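Local coordinates for protein beta-galactosidase (Bacillus circulans subsp. alkalophilus, PDB 3TTY) that hydrolyses terminal beta-D-galactose residues from beta-galactosides, binding galactose in the active site of a TIM-barrel glycoside hydrolase domain, at residues G479-T484 and A599-E604; H428-A433 and V455-V460; W145-E150 and D238-W243. One frame throughout, in Å; residues are numbered along the deposited sequence.

Contact 1 of 3, residues G479-T484 and A599-E604; sequences GGTFVT and ANLCEE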
# COMPACT_ATOMS: atom_id res chain seq x y z
N GLY A 479 38.94 -29.07 15.11
CA GLY A 479 39.59 -27.88 15.61
C GLY A 479 39.03 -26.54 15.16
O GLY A 479 39.53 -25.49 15.58
N GLY A 480 38.00 -26.57 14.31
CA GLY A 480 37.43 -25.35 13.78
C GLY A 480 36.55 -24.66 14.79
O GLY A 480 36.16 -25.27 15.77
N THR A 481 36.25 -23.38 14.57
CA THR A 481 35.18 -22.77 15.35
C THR A 481 33.93 -22.49 14.51
O THR A 481 34.00 -22.08 13.33
CB THR A 481 35.61 -21.55 16.24
OG1 THR A 481 34.98 -20.34 15.81
CG2 THR A 481 37.08 -21.38 16.27
N PHE A 482 32.79 -22.77 15.11
CA PHE A 482 31.52 -22.62 14.41
C PHE A 482 30.68 -21.64 15.19
O PHE A 482 30.65 -21.69 16.42
CB PHE A 482 30.83 -23.98 14.30
CG PHE A 482 29.50 -23.93 13.59
CD1 PHE A 482 29.44 -23.79 12.22
CD2 PHE A 482 28.32 -24.03 14.30
CE1 PHE A 482 28.21 -23.75 11.57
CE2 PHE A 482 27.10 -23.99 13.67
CZ PHE A 482 27.03 -23.85 12.31
N VAL A 483 29.99 -20.75 14.48
CA VAL A 483 29.11 -19.79 15.13
C VAL A 483 27.69 -19.88 14.58
O VAL A 483 27.49 -19.89 13.37
CB VAL A 483 29.62 -18.34 14.93
CG1 VAL A 483 28.69 -17.34 15.65
CG2 VAL A 483 31.06 -18.21 15.41
N THR A 484 26.69 -19.96 15.46
CA THR A 484 25.32 -19.86 14.97
C THR A 484 24.46 -19.06 15.96
O THR A 484 24.98 -18.56 16.96
CB THR A 484 24.71 -21.23 14.54
OG1 THR A 484 23.48 -21.01 13.83
CG2 THR A 484 24.48 -22.15 15.71
N ALA A 599 36.69 -10.20 16.50
CA ALA A 599 38.08 -10.01 16.89
C ALA A 599 38.56 -11.16 17.78
O ALA A 599 39.67 -11.68 17.61
CB ALA A 599 38.24 -8.67 17.60
N ASN A 600 37.72 -11.57 18.73
CA ASN A 600 38.07 -12.67 19.62
C ASN A 600 38.20 -13.98 18.88
O ASN A 600 39.22 -14.67 19.00
CB ASN A 600 37.04 -12.81 20.73
CG ASN A 600 37.16 -11.73 21.76
OD1 ASN A 600 38.05 -10.88 21.67
ND2 ASN A 600 36.26 -11.73 22.74
N LEU A 601 37.18 -14.31 18.10
CA LEU A 601 37.16 -15.56 17.37
C LEU A 601 38.35 -15.68 16.44
O LEU A 601 38.95 -16.74 16.34
CB LEU A 601 35.84 -15.73 16.60
CG LEU A 601 34.59 -15.74 17.49
CD1 LEU A 601 33.43 -16.43 16.80
CD2 LEU A 601 34.86 -16.41 18.84
N CYS A 602 38.71 -14.58 15.78
CA CYS A 602 39.85 -14.59 14.86
C CYS A 602 41.19 -14.75 15.60
O CYS A 602 42.06 -15.51 15.17
CB CYS A 602 39.86 -13.33 13.97
SG CYS A 602 38.46 -13.21 12.81
N GLU A 603 41.37 -14.03 16.70
CA GLU A 603 42.60 -14.17 17.47
C GLU A 603 42.73 -15.60 17.96
O GLU A 603 43.81 -16.18 17.92
CB GLU A 603 42.65 -13.20 18.65
CG GLU A 603 43.95 -13.30 19.44
CD GLU A 603 43.93 -12.52 20.76
OE1 GLU A 603 44.90 -12.67 21.54
OE2 GLU A 603 42.96 -11.78 21.01
N GLU A 604 41.62 -16.18 18.42
CA GLU A 604 41.63 -17.53 18.96
C GLU A 604 42.20 -18.51 17.95
O GLU A 604 42.93 -19.42 18.31
CB GLU A 604 40.21 -17.95 19.32
CG GLU A 604 40.10 -19.33 19.93
CD GLU A 604 38.71 -19.58 20.48
OE1 GLU A 604 37.74 -19.07 19.86
OE2 GLU A 604 38.58 -20.26 21.52

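Contact 2 of 3, residues H428-A433 and V455-V460; sequences HKYYDA and VVIAPV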
# COMPACT_ATOMS: atom_id res chain seq x y z
N HIS A 428 24.43 -10.19 6.83
CA HIS A 428 25.26 -9.01 6.61
C HIS A 428 25.86 -8.41 7.89
O HIS A 428 26.98 -7.90 7.87
CB HIS A 428 24.50 -7.94 5.81
CG HIS A 428 25.29 -6.69 5.57
ND1 HIS A 428 24.92 -5.46 6.10
CD2 HIS A 428 26.44 -6.47 4.88
CE1 HIS A 428 25.80 -4.55 5.74
NE2 HIS A 428 26.73 -5.14 5.00
N LYS A 429 25.13 -8.46 9.00
CA LYS A 429 25.67 -7.91 10.25
C LYS A 429 26.98 -8.61 10.60
O LYS A 429 27.91 -7.98 11.11
CB LYS A 429 24.68 -8.05 11.41
CG LYS A 429 23.48 -7.13 11.32
CD LYS A 429 22.48 -7.44 12.41
CE LYS A 429 21.33 -6.44 12.38
NZ LYS A 429 20.20 -6.88 13.21
N TYR A 430 27.05 -9.90 10.31
CA TYR A 430 28.25 -10.67 10.61
C TYR A 430 29.33 -10.41 9.57
O TYR A 430 30.51 -10.28 9.91
CB TYR A 430 27.94 -12.18 10.73
CG TYR A 430 27.36 -12.54 12.09
CD1 TYR A 430 28.18 -12.94 13.14
CD2 TYR A 430 26.00 -12.43 12.33
CE1 TYR A 430 27.65 -13.23 14.39
CE2 TYR A 430 25.47 -12.73 13.56
CZ TYR A 430 26.29 -13.13 14.59
OH TYR A 430 25.74 -13.43 15.82
N TYR A 431 28.93 -10.32 8.31
CA TYR A 431 29.87 -10.03 7.24
C TYR A 431 30.51 -8.64 7.40
O TYR A 431 31.70 -8.48 7.24
CB TYR A 431 29.21 -10.17 5.87
CG TYR A 431 30.19 -10.05 4.73
CD1 TYR A 431 30.86 -11.17 4.24
CD2 TYR A 431 30.45 -8.81 4.13
CE1 TYR A 431 31.76 -11.07 3.19
CE2 TYR A 431 31.34 -8.71 3.08
CZ TYR A 431 32.00 -9.83 2.61
OH TYR A 431 32.89 -9.72 1.58
N ASP A 432 29.68 -7.64 7.71
CA ASP A 432 30.11 -6.27 7.96
C ASP A 432 31.21 -6.26 9.01
O ASP A 432 32.28 -5.69 8.79
CB ASP A 432 28.92 -5.46 8.46
CG ASP A 432 29.10 -3.96 8.30
OD1 ASP A 432 29.67 -3.53 7.27
OD2 ASP A 432 28.65 -3.21 9.19
N ALA A 433 30.95 -6.90 10.14
CA ALA A 433 31.89 -6.95 11.25
C ALA A 433 33.26 -7.45 10.80
O ALA A 433 34.29 -6.98 11.28
CB ALA A 433 31.34 -7.82 12.39
N VAL A 455 37.26 -20.51 10.93
CA VAL A 455 36.05 -19.99 11.56
C VAL A 455 34.88 -20.03 10.59
O VAL A 455 34.96 -19.45 9.51
CB VAL A 455 36.24 -18.53 12.05
CG1 VAL A 455 34.94 -18.02 12.65
CG2 VAL A 455 37.36 -18.44 13.08
N VAL A 456 33.80 -20.71 10.96
CA VAL A 456 32.63 -20.81 10.10
C VAL A 456 31.42 -20.21 10.80
O VAL A 456 31.04 -20.65 11.89
CB VAL A 456 32.33 -22.28 9.68
CG1 VAL A 456 30.99 -22.38 8.94
CG2 VAL A 456 33.46 -22.82 8.81
N ILE A 457 30.81 -19.20 10.18
CA ILE A 457 29.69 -18.50 10.80
C ILE A 457 28.39 -18.72 10.02
O ILE A 457 28.34 -18.51 8.80
CB ILE A 457 30.01 -16.99 10.96
CG1 ILE A 457 31.38 -16.81 11.60
CG2 ILE A 457 28.94 -16.29 11.78
CD1 ILE A 457 31.81 -15.36 11.73
N ALA A 458 27.35 -19.14 10.73
CA ALA A 458 26.06 -19.43 10.10
C ALA A 458 24.94 -18.68 10.81
O ALA A 458 24.29 -19.22 11.71
CB ALA A 458 25.79 -20.94 10.12
N PRO A 459 24.71 -17.43 10.40
CA PRO A 459 23.64 -16.62 10.99
C PRO A 459 22.27 -17.21 10.65
O PRO A 459 21.98 -17.45 9.48
CB PRO A 459 23.82 -15.26 10.30
CG PRO A 459 25.26 -15.25 9.83
CD PRO A 459 25.51 -16.67 9.43
N VAL A 460 21.46 -17.45 11.68
CA VAL A 460 20.09 -17.93 11.52
C VAL A 460 19.99 -19.12 10.57
O VAL A 460 19.30 -19.05 9.55
CB VAL A 460 19.17 -16.81 11.03
CG1 VAL A 460 17.73 -17.14 11.33
CG2 VAL A 460 19.54 -15.49 11.69

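Contact 3 of 3, residues W145-E150 and D238-W243; sequences WHVSNE and DELKRW. With GLA (alpha-D-galactopyranose), chain H.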
# COMPACT_ATOMS: atom_id res chain seq x y z
N TRP A 145 29.34 -17.38 -24.36
CA TRP A 145 27.91 -17.38 -24.67
C TRP A 145 27.13 -16.80 -23.49
O TRP A 145 27.39 -17.14 -22.34
CB TRP A 145 27.37 -18.79 -24.97
CG TRP A 145 27.76 -19.36 -26.31
CD1 TRP A 145 28.71 -20.31 -26.55
CD2 TRP A 145 27.20 -19.02 -27.59
NE1 TRP A 145 28.78 -20.58 -27.89
CE2 TRP A 145 27.86 -19.80 -28.55
CE3 TRP A 145 26.21 -18.13 -28.01
CZ2 TRP A 145 27.57 -19.72 -29.91
CZ3 TRP A 145 25.92 -18.05 -29.36
CH2 TRP A 145 26.60 -18.84 -30.29
N HIS A 146 26.17 -15.95 -23.81
CA HIS A 146 25.35 -15.25 -22.82
C HIS A 146 23.91 -15.73 -23.04
O HIS A 146 23.15 -15.16 -23.83
CB HIS A 146 25.54 -13.73 -23.05
CG HIS A 146 24.68 -12.84 -22.21
ND1 HIS A 146 23.32 -13.02 -22.06
CD2 HIS A 146 24.98 -11.70 -21.54
CE1 HIS A 146 22.83 -12.05 -21.31
NE2 HIS A 146 23.81 -11.23 -20.99
N VAL A 147 23.55 -16.80 -22.33
CA VAL A 147 22.24 -17.44 -22.50
C VAL A 147 21.12 -16.59 -21.94
O VAL A 147 21.16 -16.20 -20.76
CB VAL A 147 22.18 -18.82 -21.81
CG1 VAL A 147 20.74 -19.34 -21.79
CG2 VAL A 147 23.13 -19.79 -22.50
N SER A 148 20.14 -16.29 -22.78
CA SER A 148 18.98 -15.51 -22.34
C SER A 148 19.47 -14.20 -21.70
O SER A 148 20.45 -13.61 -22.15
CB SER A 148 18.16 -16.34 -21.34
OG SER A 148 16.88 -15.78 -21.11
N ASN A 149 18.76 -13.75 -20.66
CA ASN A 149 19.15 -12.59 -19.88
C ASN A 149 18.35 -12.57 -18.58
O ASN A 149 17.12 -12.69 -18.60
CB ASN A 149 18.90 -11.29 -20.65
CG ASN A 149 19.55 -10.09 -19.98
OD1 ASN A 149 20.78 -10.01 -19.91
ND2 ASN A 149 18.74 -9.17 -19.48
N GLU A 150 19.06 -12.41 -17.46
CA GLU A 150 18.44 -12.40 -16.13
C GLU A 150 17.16 -13.26 -15.99
O GLU A 150 16.06 -12.73 -15.85
CB GLU A 150 18.17 -10.95 -15.67
CG GLU A 150 19.40 -10.08 -15.51
CD GLU A 150 19.16 -8.84 -14.65
OE1 GLU A 150 18.00 -8.36 -14.57
OE2 GLU A 150 20.14 -8.34 -14.04
N ASP A 238 23.18 -26.77 -23.63
CA ASP A 238 23.49 -28.03 -24.31
C ASP A 238 23.49 -27.90 -25.84
O ASP A 238 24.34 -28.46 -26.52
CB ASP A 238 22.54 -29.15 -23.88
CG ASP A 238 22.76 -29.59 -22.42
OD1 ASP A 238 23.81 -29.25 -21.82
OD2 ASP A 238 21.87 -30.28 -21.86
N GLU A 239 22.54 -27.15 -26.37
CA GLU A 239 22.47 -26.95 -27.81
C GLU A 239 23.67 -26.13 -28.29
O GLU A 239 24.23 -26.40 -29.34
CB GLU A 239 21.13 -26.29 -28.20
CG GLU A 239 20.85 -26.19 -29.69
CD GLU A 239 20.73 -27.54 -30.40
OE1 GLU A 239 20.76 -28.60 -29.72
OE2 GLU A 239 20.60 -27.55 -31.65
N LEU A 240 24.09 -25.17 -27.48
CA LEU A 240 25.28 -24.36 -27.78
C LEU A 240 26.55 -25.21 -27.80
O LEU A 240 27.33 -25.14 -28.75
CB LEU A 240 25.44 -23.24 -26.74
CG LEU A 240 24.38 -22.14 -26.75
CD1 LEU A 240 24.62 -21.14 -25.63
CD2 LEU A 240 24.35 -21.43 -28.10
N LYS A 241 26.75 -25.99 -26.75
CA LYS A 241 27.93 -26.83 -26.64
C LYS A 241 28.00 -27.91 -27.72
O LYS A 241 29.09 -28.33 -28.11
CB LYS A 241 28.02 -27.44 -25.24
CG LYS A 241 28.48 -26.45 -24.17
CD LYS A 241 28.41 -27.09 -22.79
CE LYS A 241 29.08 -26.21 -21.73
NZ LYS A 241 30.45 -25.76 -22.13
N ARG A 242 26.85 -28.35 -28.22
CA ARG A 242 26.81 -29.30 -29.33
C ARG A 242 27.60 -28.77 -30.55
O ARG A 242 28.25 -29.54 -31.27
CB ARG A 242 25.36 -29.57 -29.74
CG ARG A 242 25.07 -31.01 -30.12
CD ARG A 242 23.57 -31.24 -30.28
NE ARG A 242 23.00 -30.45 -31.37
CZ ARG A 242 22.80 -30.92 -32.60
NH1 ARG A 242 23.11 -32.17 -32.91
NH2 ARG A 242 22.27 -30.13 -33.53
N TRP A 243 27.52 -27.47 -30.79
CA TRP A 243 28.15 -26.85 -31.94
C TRP A 243 29.47 -26.18 -31.59
O TRP A 243 30.39 -26.14 -32.41
CB TRP A 243 27.21 -25.83 -32.57
CG TRP A 243 26.05 -26.44 -33.27
CD1 TRP A 243 24.78 -26.52 -32.82
CD2 TRP A 243 26.07 -27.06 -34.56
NE1 TRP A 243 23.99 -27.16 -33.75
CE2 TRP A 243 24.75 -27.49 -34.83
CE3 TRP A 243 27.06 -27.28 -35.52
CZ2 TRP A 243 24.41 -28.14 -36.01
CZ3 TRP A 243 26.72 -27.92 -36.69
CH2 TRP A 243 25.40 -28.35 -36.93
C1 GLA H . 19.78 -5.61 -15.84
C2 GLA H . 19.59 -6.12 -17.29
C3 GLA H . 20.09 -5.12 -18.35
C4 GLA H . 19.51 -3.76 -18.01
C5 GLA H . 19.88 -3.40 -16.56
C6 GLA H . 19.36 -1.99 -16.26
O1 GLA H . 21.14 -5.56 -15.37
O2 GLA H . 20.26 -7.36 -17.47
O3 GLA H . 19.65 -5.48 -19.68
O4 GLA H . 18.10 -3.87 -18.13
O5 GLA H . 19.22 -4.31 -15.68
O6 GLA H . 19.99 -1.47 -15.09

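Contact 1 of 3, residues G479-T484 and A599-E604
Thr-481 and Val-483, both pointing from their strand toward helix 599-604, meet Leu-601 and Glu-604 there. The first segment begins at Gly-479, whose positive phi closes the preceding helix in a Schellman motif; its carbonyl O takes a hydrogen bond from the side chain of Gln-605, just past helix 599-604. The chain then becomes a strand at Thr-481. CG2 of this threonine lies 4.3 Å from OE1 of Glu-604, and its OG1 stays equally loosely beside CD1 of Leu-601. The carboxylate of Glu-604 is held by a salt bridge to Arg-574 and a hydrogen bond with Tyr-583. Phe-482 turns away to the other face. At Val-483 CG2 is anti to the carbonyl carbon, which carries this methyl to Leu-601: its distance to CD1 is 3.3 Å, tighter than usual for two methyls, and no hydrogen bond crosses the contact. The strand and helix segments run nearly antiparallel, at 163°, with axes 10.4 Å apart. The strand lies in the parallel part of the trimerisation domain's mixed sheet, between strands 455-458 and 580-585. Helix 591-604 packs on one face of this sheet through Leu-601, while Phe-482 reaches Val-472 and Val-476 of helix 468-477 on the opposite face.

Contact 2 of 3, residues H428-A433 and V455-V460
Tyr-430 carries its CG anti to the carbonyl carbon (chi1 -80°), which sends the ring off helix 428-433 toward Ile-457 and Pro-459. Ile-457 has CG1 in the corresponding place (chi1 -49°), leaving the CG2 methyl anti to its backbone N and turned to the tyrosine. The near end of the ring is met by both residues: CD1 lies 3.7 Å from Ile-457 CG2, and CD2 lies 3.8 Å from Pro-459 CG. Both approaches are slanted to the ring. Tyr-430 and Pro-459 run past one another head to tail, and the proline ring also comes near the tyrosine CB. Leu-594 of helix 591-604 and Thr-485 of the next strand add to the surroundings of the ring. With the ring cut back to an alanine here, Ile-457 CG2 and Pro-459 CG would probably lose their aromatic neighbour and a gap would open between helix and strand. Helix 423-435 thus packs on the parallel strands of the trimerisation domain's mixed sheet, while His-428 and Asp-432 both hydrogen-bond Ser-285, and Tyr-431 bonds Asn-292, tying it to helix 284-296 of the barrel. Toward the sheet, by contrast, no hydrogen bond or charge spans the two segments, and the fit depends on the shape of buried apolar surfaces.

Contact 3 of 3, residues W145-E150 and D238-W243
Leu-240 sets CD2 over the six-membered ring of Trp-145, 3.7 Å from the centroid and only 8° off the ring normal, a CH-pi contact. Its other methyl, CD1, sits 3.7 Å from Trp-145 CG at the root of the indole and is as near to CG2 of Val-147, bridging two residues that lie two apart on the chain. The indole is fixed in turn by NE1, hydrogen-bonded to Thr-244 OG1, and that hydroxyl also bonds the carbonyl O of Leu-240; Val-249 flanks the leucine. This is the inside of a beta/alpha layer of the eight-stranded TIM barrel: helix 215-243 covers the fourth strand, 142-146, and leads into the fifth, 249-253. Past that fourth strand the chain enters the galactose pocket. Asn-149 donates from ND2 to O2 of the sugar, at 3.1 Å and 154°, while Glu-150 brings OE2 to 3.2 Å from O1. As in related barrel glycosidases, Glu-150 is probably the acid/base and Glu-307, at the end of the seventh strand, the nucleophile. Asn-252, also of the galactose pocket, joins its ND2 to Asn-149 OD1 and its OD1 to the backbone N of Glu-150, and His-112 bonds Asn-149 ND2.

How the contacts relate
Contacts 1 and 2 belong to one mixed sheet of the trimerisation domain, with centres 11 Å apart; their strands are neighbours, joined by probable hydrogen bonds, Val-456 N to Thr-481 O (2.7 Å) and Ala-458 N to Val-483 O (2.8 Å), and by Val-483 CB against Ile-457 CG2 (3.8 Å). Contact 3 lies on the other side of the chain's centre, in the catalytic barrel, its centre about 43 Å from that of contact 1 and 36 Å from that of contact 2. All three are buried helix-on-strand contacts without crossing hydrogen bonds; contact 1 alone includes a partly exposed residue, Glu-604, among those that touch. Aliphatic methyls dominate contact 1, whereas contacts 2 and 3 add an aromatic ring, and only contact 3 continues into a ligand site.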